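Local coordinates for protein paenibacillus xanthan lyase (Paenibacillus, PDB 6F2P) that cleaves the polysaccharide xanthan as a lyase, breaking the terminal mannosyl-glucuronosyl linkage of its side chains by elimination, at residues R2-E5 and F6-L9; T148-S151 and N152-A156. All coordinates share one frame; numbering follows the deposited sequence.

Contact 1: residues R2-E5 and F6-L9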
loop_
_atom_site.group_PDB
_atom_site.type_symbol
_atom_site.label_atom_id
_atom_site.label_comp_id
_atom_site.label_asym_id
_atom_site.label_seq_id
_atom_site.Cartn_x
_atom_site.Cartn_y
_atom_site.Cartn_z
ATOM N N ARG A 2 22.263 8.425 43.426
ATOM C CA ARG A 2 22.485 7.270 44.339
ATOM C C ARG A 2 21.372 7.044 45.379
ATOM O O ARG A 2 21.243 5.956 45.953
ATOM C CB ARG A 2 23.871 7.273 45.009
ATOM C CG ARG A 2 24.254 5.922 45.644
ATOM C CD ARG A 2 24.107 4.774 44.637
ATOM N NE ARG A 2 24.583 3.491 45.157
ATOM C CZ ARG A 2 23.851 2.378 45.213
ATOM N NH1 ARG A 2 22.597 2.379 44.779
ATOM N NH2 ARG A 2 24.373 1.258 45.703
ATOM N N ALA A 3 20.578 8.081 45.613
ATOM C CA ALA A 3 19.381 7.968 46.423
ATOM C C ALA A 3 18.343 8.880 45.812
ATOM O O ALA A 3 17.321 8.413 45.313
ATOM C CB ALA A 3 19.659 8.349 47.881
ATOM N N ASP A 4 18.628 10.179 45.807
ATOM C CA ASP A 4 17.581 11.154 45.547
ATOM C C ASP A 4 17.084 11.246 44.107
ATOM O O ASP A 4 15.922 11.577 43.894
ATOM C CB ASP A 4 17.920 12.525 46.142
ATOM C CG ASP A 4 17.527 12.627 47.607
ATOM O OD1 ASP A 4 16.350 12.949 47.891
ATOM O OD2 ASP A 4 18.387 12.366 48.478
ATOM N N GLU A 5 17.917 10.936 43.117
ATOM C CA GLU A 5 17.393 10.954 41.753
ATOM C C GLU A 5 16.457 9.772 41.556
ATOM O O GLU A 5 15.405 9.883 40.920
ATOM C CB GLU A 5 18.487 10.960 40.687
ATOM C CG GLU A 5 17.907 11.136 39.283
ATOM C CD GLU A 5 18.951 11.412 38.217
ATOM O OE1 GLU A 5 20.147 11.566 38.554
ATOM O OE2 GLU A 5 18.564 11.476 37.027
ATOM N N PHE A 6 16.849 8.639 42.120
ATOM C CA PHE A 6 15.978 7.478 42.169
ATOM C C PHE A 6 14.708 7.774 42.962
ATOM O O PHE A 6 13.612 7.448 42.515
ATOM C CB PHE A 6 16.724 6.313 42.788
ATOM C CG PHE A 6 17.940 5.903 42.017
ATOM C CD1 PHE A 6 17.823 5.388 40.739
ATOM C CD2 PHE A 6 19.200 6.019 42.570
ATOM C CE1 PHE A 6 18.943 4.996 40.031
ATOM C CE2 PHE A 6 20.322 5.629 41.867
ATOM C CZ PHE A 6 20.195 5.115 40.595
ATOM N N ASP A 7 14.857 8.406 44.125
ATOM C CA ASP A 7 13.708 8.783 44.941
ATOM C C ASP A 7 12.732 9.630 44.143
ATOM O O ASP A 7 11.520 9.470 44.262
ATOM C CB ASP A 7 14.134 9.543 46.209
ATOM C CG ASP A 7 14.969 8.689 47.158
ATOM O OD1 ASP A 7 14.693 7.472 47.283
ATOM O OD2 ASP A 7 15.915 9.234 47.770
ATOM N N THR A 8 13.266 10.521 43.317
ATOM C CA THR A 8 12.437 11.439 42.549
ATOM C C THR A 8 11.640 10.702 41.486
ATOM O O THR A 8 10.440 10.946 41.309
ATOM C CB THR A 8 13.287 12.524 41.878
ATOM O OG1 THR A 8 13.901 13.328 42.885
ATOM C CG2 THR A 8 12.417 13.410 41.030
ATOM N N LEU A 9 12.321 9.798 40.785
ATOM C CA LEU A 9 11.689 8.993 39.751
ATOM C C LEU A 9 10.642 8.079 40.372
ATOM O O LEU A 9 9.505 8.030 39.902
ATOM C CB LEU A 9 12.726 8.169 38.986
ATOM C CG LEU A 9 13.696 8.956 38.108
ATOM C CD1 LEU A 9 14.658 8.015 37.395
ATOM C CD2 LEU A 9 12.923 9.800 37.112
#
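Two groups of a single residue grip Asp4 O: the amide N of Thr8 and its hydroxyl OG1, both at 2.9 Å from that oxygen. They arrive from opposite faces of the carbonyl plane, the amide 37° out of it. Thr8 can do this because OG1 stands anti to its carbonyl carbon (chi1 -64°) and is thus carried back over the preceding turn. The hydroxyl thus doubles the main-chain bond to the carbonyl four residues back, a familiar habit of threonine in helices. One step earlier, Asp7 N meets the N-cap residue in a 2.7 Å bond to Ala3 O, and Leu9 N continues the ladder to Glu5 O. The acids Asp4 and Asp7 share this end, with OD1 of Asp4 3.7 Å from OD2 of Asp7 and the two carboxylates nearly perpendicular. That proximity is probably eased by the helix N-terminus and by Lys186 and Arg10, which form salt bridges with Asp7 OD1; Lys186 NZ also bonds Ala3 O. The Phe6 ring presents its edge to the chain ahead of the helix, CE2 lying 3.7 Å from Arg2 CA, while Trp249 meets the ring at a shallow interplanar angle. Were Phe6 an alanine, Trp249 would probably lose the ring it meets, and a gap would open beside the backbone of Arg2. Glu5 is extended, and its OE2 bonds Ser248 OG. Helix 4-18 therefore begins between two loops, that of Lys186 joining helices 168-184 and 188-197, and that of Ser248 and Trp249 joining helices 229-244 and 256-267.

Contact 2: residues T148-S151 and N152-A156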
loop_
_atom_site.group_PDB
_atom_site.type_symbol
_atom_site.label_atom_id
_atom_site.label_comp_id
_atom_site.label_asym_id
_atom_site.label_seq_id
_atom_site.Cartn_x
_atom_site.Cartn_y
_atom_site.Cartn_z
ATOM N N THR A 148 16.007 -5.072 53.290
ATOM C CA THR A 148 16.206 -6.489 53.053
ATOM C C THR A 148 15.049 -7.035 52.220
ATOM O O THR A 148 15.247 -7.850 51.315
ATOM C CB THR A 148 16.367 -7.242 54.382
ATOM O OG1 THR A 148 17.452 -6.661 55.113
ATOM C CG2 THR A 148 16.659 -8.712 54.147
ATOM N N GLN A 149 13.842 -6.561 52.514
ATOM C CA GLN A 149 12.675 -6.937 51.726
ATOM C C GLN A 149 12.793 -6.446 50.277
ATOM O O GLN A 149 12.571 -7.203 49.327
ATOM C CB GLN A 149 11.398 -6.403 52.378
ATOM C CG GLN A 149 11.024 -7.126 53.661
ATOM C CD GLN A 149 9.899 -6.441 54.411
ATOM O OE1 GLN A 149 9.842 -5.209 54.489
ATOM N NE2 GLN A 149 8.988 -7.238 54.960
ATOM N N ILE A 150 13.151 -5.177 50.115
ATOM C CA ILE A 150 13.302 -4.596 48.788
ATOM C C ILE A 150 14.392 -5.317 47.991
ATOM O O ILE A 150 14.223 -5.614 46.802
ATOM C CB ILE A 150 13.601 -3.095 48.878
ATOM C CG1 ILE A 150 12.368 -2.360 49.404
ATOM C CG2 ILE A 150 14.003 -2.548 47.516
ATOM C CD1 ILE A 150 12.627 -0.920 49.797
ATOM N N SER A 151 15.496 -5.616 48.663
ATOM C CA SER A 151 16.575 -6.386 48.065
ATOM C C SER A 151 16.106 -7.751 47.559
ATOM O O SER A 151 16.407 -8.137 46.430
ATOM C CB SER A 151 17.696 -6.583 49.075
ATOM O OG SER A 151 18.319 -7.837 48.867
ATOM N N ASN A 152 15.381 -8.481 48.404
ATOM C CA ASN A 152 14.870 -9.803 48.046
ATOM C C ASN A 152 13.953 -9.762 46.833
ATOM O O ASN A 152 14.142 -10.523 45.881
ATOM C CB ASN A 152 14.119 -10.446 49.221
ATOM C CG ASN A 152 15.049 -10.944 50.319
ATOM O OD1 ASN A 152 16.173 -11.368 50.063
ATOM N ND2 ASN A 152 14.570 -10.900 51.551
ATOM N N TYR A 153 12.957 -8.879 46.876
ATOM C CA TYR A 153 11.992 -8.783 45.790
ATOM C C TYR A 153 12.698 -8.415 44.479
ATOM O O TYR A 153 12.376 -8.965 43.422
ATOM C CB TYR A 153 10.898 -7.761 46.104
ATOM C CG TYR A 153 10.257 -7.893 47.470
ATOM C CD1 TYR A 153 10.251 -9.108 48.155
ATOM C CD2 TYR A 153 9.641 -6.799 48.074
ATOM C CE1 TYR A 153 9.660 -9.224 49.411
ATOM C CE2 TYR A 153 9.044 -6.907 49.325
ATOM C CZ TYR A 153 9.060 -8.122 49.986
ATOM O OH TYR A 153 8.477 -8.237 51.225
ATOM N N MET A 154 13.667 -7.499 44.546
ATOM C CA MET A 154 14.392 -7.085 43.342
ATOM C C MET A 154 15.309 -8.192 42.842
ATOM O O MET A 154 15.444 -8.396 41.636
ATOM C CB MET A 154 15.187 -5.799 43.571
ATOM C CG MET A 154 14.326 -4.552 43.751
ATOM S SD MET A 154 13.213 -4.194 42.368
ATOM C CE MET A 154 11.625 -4.684 43.047
ATOM N N ALA A 155 15.918 -8.922 43.768
ATOM C CA ALA A 155 16.797 -10.026 43.402
ATOM C C ALA A 155 16.042 -11.071 42.600
ATOM O O ALA A 155 16.601 -11.719 41.712
ATOM C CB ALA A 155 17.414 -10.652 44.640
ATOM N N ALA A 156 14.762 -11.227 42.910
ATOM C CA ALA A 156 13.930 -12.167 42.186
ATOM C C ALA A 156 13.707 -11.684 40.756
ATOM O O ALA A 156 13.814 -12.458 39.805
ATOM C CB ALA A 156 12.616 -12.355 42.895
#
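Four successive i to i+4 hydrogen bonds, from Asn152 N to Thr148 O through Ala155 N to Ser151 O, make this a regular piece of alpha-helix, the straightest being Tyr153 N to Gln149 O (174° at the hydrogen). The same Gln149 O sits over one face of the Tyr153 ring, 3.0 Å from CG, so one carbonyl meets both the amide and the aromatic face of a single residue. The ring is brought there by its first torsion (chi1 -49°), which sets CG beside the backbone N and tilts it back along the helix. Gln149 and Tyr153 then run side by side in the same direction, the amide and ring planes 34° apart, and Gln149 CB packs 3.6 Å from Tyr153 OH. Their polar ends share one carboxylate, that of Asp106: Tyr153 OH bonds OD1 and Gln149 NE2 bonds OD2. Gln149 OE1 turns instead to the amide of Thr146, just ahead of the helix. With both ends bonded, the Gln149 amide is probably held in one orientation. On another flank Thr148 and Asn152 also point alike, CG2 of Thr148 lying 4.0 Å from ND2 of Asn152. Ile150 and Met154 make a looser apolar pair, with 4.3 Å between Ile150 CG2 and Met154 CG. Met154 is bent beyond CG and packs against Asn135 and Val138 of helix 123-141 as well as Ser181 and Leu184 of helix 168-184. Gln149, Asn152 and Tyr153 face helix 95-111, so helix 147-160 touches three other helices through these side chains.

In the fold
Contacts 1 and 2 come in series along the chain, the first opening helix 4-18 near the N-terminus and the second taking up most of helix 147-160, from its second residue on. Their centres are about 18 Å apart and their nearest atoms about 9 Å, so they do not touch. Both belong to the helical N-terminal part of the polysaccharide lyase family 8 fold, on the same side of the chain's centre. The short connection after helix 168-184 relates them: Lys186 meets contact 1, while Asn185 meets Met154 of contact 2. Two sequence-distant helices are thereby tied into one region, their contacts centred about 47 and 50 Å from the chain's centre, in the helical part that precedes the beta-rich domains in the chain.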